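PDB 3R6O: 2-hydroxyhepta-2,4-diene-1, 7-dioateisomerase, which probably isomerises 2-hydroxyhepta-2,4-diene-1,7-dioate in a magnesium-binding site of the fumarylacetoacetate hydrolase fold. Local coordinates for residues 159-164 and 259-264; 107-112 and 266-271. One frame throughout, in Å; residues are numbered along the deposited sequence.

Contact 1 (159-164 and 259-264); sequences IEIAVV and LGFAEV. With MG (magnesium ion), chain B.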
ATOM      1  N   ILE A 159       0.098  16.069 -12.331  1.00 20.10           N
ATOM      2  CA  ILE A 159      -0.947  15.420 -13.140  1.00 20.16           C
ATOM      3  C   ILE A 159      -0.414  14.152 -13.790  1.00 20.04           C
ATOM      4  O   ILE A 159       0.658  14.133 -14.354  1.00 20.33           O
ATOM      5  CB  ILE A 159      -1.560  16.375 -14.188  1.00 20.92           C
ATOM      6  CG1 ILE A 159      -2.854  15.778 -14.764  1.00 21.11           C
ATOM      7  CG2 ILE A 159      -0.531  16.787 -15.326  1.00 21.58           C
ATOM      8  CD1 ILE A 159      -3.580  16.774 -15.765  1.00 22.05           C
ATOM      9  N   GLU A 160      -1.163  13.068 -13.653  1.00 19.74           N
ATOM     10  CA  GLU A 160      -0.742  11.789 -14.218  1.00 19.69           C
ATOM     11  C   GLU A 160      -1.948  11.035 -14.744  1.00 19.87           C
ATOM     12  O   GLU A 160      -3.071  11.219 -14.274  1.00 19.87           O
ATOM     13  CB  GLU A 160      -0.016  10.961 -13.136  1.00 19.13           C
ATOM     14  CG  GLU A 160       0.992  11.769 -12.341  1.00 19.06           C
ATOM     15  CD  GLU A 160       2.073  10.994 -11.642  1.00 18.85           C
ATOM     16  OE1 GLU A 160       2.234   9.764 -11.819  1.00 18.76           O
ATOM     17  OE2 GLU A 160       2.788  11.653 -10.883  1.00 18.90           O
ATOM     18  N   ILE A 161      -1.688  10.151 -15.691  1.00 20.16           N
ATOM     19  CA  ILE A 161      -2.665   9.201 -16.114  1.00 20.40           C
ATOM     20  C   ILE A 161      -2.429   7.880 -15.302  1.00 19.89           C
ATOM     21  O   ILE A 161      -1.295   7.340 -15.252  1.00 19.70           O
ATOM     22  CB  ILE A 161      -2.603   8.960 -17.655  1.00 21.20           C
ATOM     23  CG1 ILE A 161      -2.708  10.271 -18.465  1.00 21.87           C
ATOM     24  CG2 ILE A 161      -3.717   7.988 -18.088  1.00 21.62           C
ATOM     25  CD1 ILE A 161      -3.895  11.196 -18.108  1.00 22.01           C
ATOM     26  N   ALA A 162      -3.486   7.397 -14.677  1.00 19.82           N
ATOM     27  CA  ALA A 162      -3.477   6.131 -13.938  1.00 19.56           C
ATOM     28  C   ALA A 162      -4.103   5.027 -14.750  1.00 20.10           C
ATOM     29  O   ALA A 162      -5.113   5.241 -15.435  1.00 20.71           O
ATOM     30  CB  ALA A 162      -4.247   6.257 -12.591  1.00 19.34           C
ATOM     31  N   VAL A 163      -3.540   3.834 -14.636  1.00 20.01           N
ATOM     32  CA  VAL A 163      -4.250   2.631 -15.067  1.00 20.57           C
ATOM     33  C   VAL A 163      -4.693   1.889 -13.826  1.00 20.40           C
ATOM     34  O   VAL A 163      -4.020   1.896 -12.758  1.00 19.85           O
ATOM     35  CB  VAL A 163      -3.445   1.671 -15.971  1.00 20.88           C
ATOM     36  CG1 VAL A 163      -3.202   2.315 -17.307  1.00 21.37           C
ATOM     37  CG2 VAL A 163      -2.152   1.261 -15.325  1.00 20.38           C
ATOM     38  N   VAL A 164      -5.827   1.242 -13.998  1.00 21.06           N
ATOM     39  CA  VAL A 164      -6.419   0.420 -13.025  1.00 21.25           C
ATOM     40  C   VAL A 164      -6.354  -1.040 -13.482  1.00 21.77           C
ATOM     41  O   VAL A 164      -6.787  -1.374 -14.588  1.00 22.45           O
ATOM     42  CB  VAL A 164      -7.889   0.806 -12.829  1.00 21.91           C
ATOM     43  CG1 VAL A 164      -8.505  -0.111 -11.827  1.00 22.34           C
ATOM     44  CG2 VAL A 164      -8.024   2.266 -12.364  1.00 21.54           C
ATOM     45  N   LEU A 259       8.622   5.042 -20.388  1.00 24.40           N
ATOM     46  CA  LEU A 259       7.987   3.744 -20.436  1.00 24.39           C
ATOM     47  C   LEU A 259       6.511   3.910 -20.767  1.00 24.29           C
ATOM     48  O   LEU A 259       5.746   4.457 -19.957  1.00 23.68           O
ATOM     49  CB  LEU A 259       8.131   3.071 -19.087  1.00 23.74           C
ATOM     50  CG  LEU A 259       9.545   2.711 -18.652  1.00 23.88           C
ATOM     51  CD1 LEU A 259       9.429   1.894 -17.357  1.00 26.04           C
ATOM     52  CD2 LEU A 259      10.252   1.898 -19.739  1.00 27.64           C
ATOM     53  N   GLY A 260       6.092   3.387 -21.916  1.00 24.98           N
ATOM     54  CA  GLY A 260       4.661   3.367 -22.268  1.00 25.05           C
ATOM     55  C   GLY A 260       3.826   2.507 -21.339  1.00 24.54           C
ATOM     56  O   GLY A 260       4.370   1.714 -20.535  1.00 24.21           O
ATOM     57  N   PHE A 261       2.503   2.647 -21.445  1.00 24.56           N
ATOM     58  CA  PHE A 261       1.553   1.881 -20.584  1.00 24.20           C
ATOM     59  C   PHE A 261       1.874   0.385 -20.434  1.00 24.37           C
ATOM     60  O   PHE A 261       1.899  -0.160 -19.310  1.00 23.84           O
ATOM     61  CB  PHE A 261       0.104   2.023 -21.078  1.00 24.58           C
ATOM     62  CG  PHE A 261      -0.501   3.374 -20.835  1.00 24.29           C
ATOM     63  CD1 PHE A 261      -0.732   3.840 -19.513  1.00 23.52           C
ATOM     64  CD2 PHE A 261      -0.852   4.188 -21.896  1.00 24.85           C
ATOM     65  CE1 PHE A 261      -1.297   5.095 -19.303  1.00 23.32           C
ATOM     66  CE2 PHE A 261      -1.426   5.435 -21.694  1.00 24.65           C
ATOM     67  CZ  PHE A 261      -1.651   5.897 -20.395  1.00 23.88           C
ATOM     68  N   ALA A 262       2.143  -0.281 -21.551  1.00 25.15           N
ATOM     69  CA  ALA A 262       2.426  -1.705 -21.508  1.00 25.43           C
ATOM     70  C   ALA A 262       3.720  -1.987 -20.744  1.00 25.01           C
ATOM     71  O   ALA A 262       3.773  -2.870 -19.901  1.00 24.72           O
ATOM     72  CB  ALA A 262       2.434  -2.307 -22.966  1.00 26.51           C
ATOM     73  N   GLU A 263       4.743  -1.188 -20.995  1.00 25.02           N
ATOM     74  CA  GLU A 263       6.031  -1.340 -20.335  1.00 24.76           C
ATOM     75  C   GLU A 263       5.989  -0.983 -18.855  1.00 23.86           C
ATOM     76  O   GLU A 263       6.741  -1.558 -18.062  1.00 23.64           O
ATOM     77  CB  GLU A 263       7.072  -0.464 -21.022  1.00 25.14           C
ATOM     78  CG  GLU A 263       7.425  -0.850 -22.403  1.00 26.13           C
ATOM     79  CD  GLU A 263       8.305   0.212 -23.072  1.00 30.12           C
ATOM     80  OE1 GLU A 263       7.800   1.325 -23.436  1.00 30.58           O
ATOM     81  OE2 GLU A 263       9.514  -0.083 -23.222  1.00 32.56           O
ATOM     82  N   VAL A 264       5.148  -0.015 -18.504  1.00 23.42           N
ATOM     83  CA  VAL A 264       4.820   0.306 -17.093  1.00 22.65           C
ATOM     84  C   VAL A 264       4.286  -0.932 -16.362  1.00 22.50           C
ATOM     85  O   VAL A 264       4.836  -1.340 -15.339  1.00 22.15           O
ATOM     86  CB  VAL A 264       3.855   1.498 -16.999  1.00 22.37           C
ATOM     87  CG1 VAL A 264       3.278   1.673 -15.570  1.00 21.70           C
ATOM     88  CG2 VAL A 264       4.596   2.810 -17.383  1.00 22.41           C
TER
HETATM   89 MG    MG B 400       4.595  10.852  -9.628  1.00 38.35          MG
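Apolar contacts join Phe261, in the first turn of helix 261-269, to Ile161 and Val163 of strand 155-165. The CG2 methyl of Ile161 sits at the rim of the phenyl ring, near its plane and 3.7 Å from Phe261 CZ. Val163 CG1 reaches the same ring obliquely, 3.6 Å from Phe261 CD1, so the two methyls are spread along one flank of the ring, with CE1 between their points of contact. With CG1 of Ile161 anti to the carbonyl carbon (chi1 -54°), its CG2 branch is left facing Phe261 while the chain end leads away from the helix. Tyr184 of the adjoining strand 181-192 adds an edge-to-face ring partner to Phe261.

Polar bonds stay within each segment's own surroundings. Gly260 occupies the N-cap position, and its N donates to Glu263 OE1 over 3.1 Å, from 36° out of the carboxylate plane. This is the half of a capping box that runs from the N3 side chain to the N-cap amide. The backbone bond from Val264 N to Gly260 O, 2.8 Å, closes the first turn, and Glu263 OE2 also pairs with Arg174.

Metal binding belongs to Glu160, between Ile159 and Ile161. Its OE2 binds the magnesium ion at 2.3 Å and its OE1 accepts from Gly283 N, so both oxygens are engaged and the carboxylate's rotation is probably fixed. Asp189 also binds the ion. The chemistry thus divides along one strand: Ile161 and Val163 meet the helix through hydrocarbon alone, whereas the neighbouring Glu160, its side chain turned to the other side of the strand, supplies a magnesium ligand.

Contact 2 (107-112 and 266-271); sequences IALGFN and ETVSAT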
ATOM      1  N   ILE A 107       0.453   2.481  -6.697  1.00 19.28           N
ATOM      2  CA  ILE A 107       1.812   2.612  -7.185  1.00 19.31           C
ATOM      3  C   ILE A 107       1.903   3.900  -7.979  1.00 19.33           C
ATOM      4  O   ILE A 107       0.991   4.223  -8.740  1.00 19.41           O
ATOM      5  CB  ILE A 107       2.199   1.446  -8.110  1.00 19.54           C
ATOM      6  CG1 ILE A 107       1.987   0.102  -7.416  1.00 19.63           C
ATOM      7  CG2 ILE A 107       3.685   1.608  -8.614  1.00 19.71           C
ATOM      8  CD1 ILE A 107       2.558   0.003  -6.090  1.00 19.58           C
ATOM      9  N   ALA A 108       2.976   4.653  -7.791  1.00 19.38           N
ATOM     10  CA  ALA A 108       3.231   5.876  -8.579  1.00 19.56           C
ATOM     11  C   ALA A 108       4.643   5.833  -9.154  1.00 19.91           C
ATOM     12  O   ALA A 108       5.619   5.490  -8.431  1.00 19.98           O
ATOM     13  CB  ALA A 108       3.067   7.170  -7.694  1.00 19.46           C
ATOM     14  N   LEU A 109       4.770   6.238 -10.415  1.00 20.26           N
ATOM     15  CA  LEU A 109       6.068   6.286 -11.063  1.00 20.76           C
ATOM     16  C   LEU A 109       6.651   7.700 -11.061  1.00 21.12           C
ATOM     17  O   LEU A 109       5.987   8.665 -11.467  1.00 21.18           O
ATOM     18  CB  LEU A 109       5.941   5.753 -12.481  1.00 21.12           C
ATOM     19  CG  LEU A 109       6.456   4.378 -12.787  1.00 21.27           C
ATOM     20  CD1 LEU A 109       5.694   3.283 -11.978  1.00 24.70           C
ATOM     21  CD2 LEU A 109       6.344   4.227 -14.373  1.00 21.81           C
ATOM     22  N   GLY A 110       7.888   7.810 -10.588  1.00 21.44           N
ATOM     23  CA  GLY A 110       8.708   8.998 -10.796  1.00 22.06           C
ATOM     24  C   GLY A 110       9.581   8.893 -12.016  1.00 22.84           C
ATOM     25  O   GLY A 110       9.981   7.804 -12.408  1.00 22.95           O
ATOM     26  N   PHE A 111       9.881  10.050 -12.621  1.00 23.48           N
ATOM     27  CA  PHE A 111      10.798  10.142 -13.727  1.00 24.44           C
ATOM     28  C   PHE A 111      10.403   9.298 -14.934  1.00 24.53           C
ATOM     29  O   PHE A 111      11.272   8.683 -15.568  1.00 25.16           O
ATOM     30  CB  PHE A 111      12.207   9.764 -13.255  1.00 24.98           C
ATOM     31  CG  PHE A 111      12.584  10.424 -11.945  1.00 27.69           C
ATOM     32  CD1 PHE A 111      12.581  11.805 -11.842  1.00 31.26           C
ATOM     33  CD2 PHE A 111      12.917   9.658 -10.828  1.00 29.43           C
ATOM     34  CE1 PHE A 111      12.911  12.441 -10.642  1.00 34.69           C
ATOM     35  CE2 PHE A 111      13.260  10.263  -9.627  1.00 33.49           C
ATOM     36  CZ  PHE A 111      13.254  11.658  -9.523  1.00 36.30           C
ATOM     37  N   ASN A 112       9.124   9.306 -15.285  1.00 24.06           N
ATOM     38  CA  ASN A 112       8.692   8.588 -16.475  1.00 24.28           C
ATOM     39  C   ASN A 112       8.378   9.503 -17.665  1.00 25.01           C
ATOM     40  O   ASN A 112       7.799   9.066 -18.656  1.00 25.24           O
ATOM     41  CB  ASN A 112       7.537   7.657 -16.182  1.00 23.45           C
ATOM     42  CG  ASN A 112       7.343   6.623 -17.306  1.00 23.78           C
ATOM     43  OD1 ASN A 112       8.319   6.163 -17.906  1.00 24.41           O
ATOM     44  ND2 ASN A 112       6.093   6.287 -17.602  1.00 23.48           N
ATOM     45  N   GLU A 266       4.478  -4.120 -17.278  1.00 23.64           N
ATOM     46  CA  GLU A 266       5.591  -5.052 -17.281  1.00 23.93           C
ATOM     47  C   GLU A 266       6.626  -4.759 -16.201  1.00 23.42           C
ATOM     48  O   GLU A 266       6.996  -5.668 -15.444  1.00 23.35           O
ATOM     49  CB  GLU A 266       6.272  -5.053 -18.653  1.00 24.70           C
ATOM     50  CG  GLU A 266       7.443  -6.001 -18.789  1.00 25.16           C
ATOM     51  CD  GLU A 266       8.116  -5.901 -20.144  1.00 26.01           C
ATOM     52  OE1 GLU A 266       8.354  -4.783 -20.618  1.00 30.50           O
ATOM     53  OE2 GLU A 266       8.340  -6.944 -20.762  1.00 32.53           O
ATOM     54  N   THR A 267       7.136  -3.525 -16.146  1.00 23.17           N
ATOM     55  CA  THR A 267       8.199  -3.190 -15.195  1.00 22.84           C
ATOM     56  C   THR A 267       7.701  -3.205 -13.755  1.00 22.18           C
ATOM     57  O   THR A 267       8.395  -3.727 -12.868  1.00 22.07           O
ATOM     58  CB  THR A 267       8.871  -1.795 -15.468  1.00 22.82           C
ATOM     59  OG1 THR A 267       9.392  -1.768 -16.783  1.00 23.53           O
ATOM     60  CG2 THR A 267      10.035  -1.565 -14.535  1.00 22.66           C
ATOM     61  N   VAL A 268       6.513  -2.653 -13.497  1.00 21.81           N
ATOM     62  CA  VAL A 268       5.975  -2.675 -12.130  1.00 21.29           C
ATOM     63  C   VAL A 268       5.714  -4.115 -11.682  1.00 21.42           C
ATOM     64  O   VAL A 268       6.143  -4.526 -10.594  1.00 21.22           O
ATOM     65  CB  VAL A 268       4.704  -1.836 -11.994  1.00 21.00           C
ATOM     66  CG1 VAL A 268       4.010  -2.117 -10.625  1.00 20.62           C
ATOM     67  CG2 VAL A 268       5.041  -0.347 -12.186  1.00 20.82           C
ATOM     68  N   SER A 269       5.057  -4.896 -12.538  1.00 21.85           N
ATOM     69  CA  SER A 269       4.696  -6.260 -12.165  1.00 22.07           C
ATOM     70  C   SER A 269       5.895  -7.209 -12.198  1.00 22.39           C
ATOM     71  O   SER A 269       5.796  -8.342 -11.762  1.00 22.57           O
ATOM     72  CB  SER A 269       3.562  -6.816 -13.017  1.00 22.53           C
ATOM     73  OG  SER A 269       4.001  -7.202 -14.311  1.00 23.14           O
ATOM     74  N   ALA A 270       7.019  -6.784 -12.734  1.00 22.56           N
ATOM     75  CA  ALA A 270       8.247  -7.579 -12.636  1.00 22.90           C
ATOM     76  C   ALA A 270       8.712  -7.766 -11.177  1.00 22.53           C
ATOM     77  O   ALA A 270       9.431  -8.714 -10.882  1.00 22.83           O
ATOM     78  CB  ALA A 270       9.368  -6.973 -13.495  1.00 23.25           C
ATOM     79  N   THR A 271       8.345  -6.857 -10.273  1.00 21.96           N
ATOM     80  CA  THR A 271       8.766  -6.979  -8.864  1.00 21.69           C
ATOM     81  C   THR A 271       7.624  -6.912  -7.838  1.00 21.28           C
ATOM     82  O   THR A 271       7.804  -7.293  -6.673  1.00 21.18           O
ATOM     83  CB  THR A 271       9.843  -5.917  -8.498  1.00 21.57           C
ATOM     84  OG1 THR A 271       9.216  -4.686  -8.134  1.00 21.09           O
ATOM     85  CG2 THR A 271      10.861  -5.758  -9.646  1.00 22.05           C
TER
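Leu109 and Ile107 meet Val268 without a flat group between them: no ring or amide face takes part, and methyl groups alone make the junction. The side-chain amide of Asn112 stays apart from Val268 and donates from ND2 to Thr282 O.

Val268 CG2 lies 3.7 Å from Leu109 CD1, the two side chains meeting at a slant. Ile107 CG2 sits farther off, 4.2 Å from Val268 CG1 and nearly as close to CG2. With CG1 of Val268 anti to the backbone N (chi1 168°) and CG2 anti to the carbonyl carbon, the fork opens toward the strand. Leu109 has a first torsion of -105°, off the staggered values; with it CD1 lies against Val268, and the side chain also packs on Val264.

Strand alternation places both residues on one side: Ile107 and Leu109 point their CB atoms at the helix, while Ala108 points away. Val131 and Met133 of the neighbouring strand 130-134 extend the apolar surface beside Ile107. This is helix-on-sheet packing inside the fumarylacetoacetate hydrolase C-terminal region, with the side chain of Leu109 about 6 Å from the bound magnesium ion.

How the contacts relate
Both contacts are buried, and both set helix 261-269 on the same mixed sheet: contact 1 uses its N-terminal turn, contact 2 its later part. The strands engaged, 155-165 and 106-110, lie on either side of strand 279-281. Contact 1 adds an aromatic ring and holds a metal ligand on its strand, whereas contact 2 is purely aliphatic and lies farther from the chain's centre, with Thr267 and Thr271 of segment 266-271 packing on the second subunit. Their centres are 9 Å apart, and Val264 CG2 touches Leu109 CD2 at 3.8 Å. A probable hydrogen bond from Leu259 N to Asn112 OD1, 2.7 Å, also ties them.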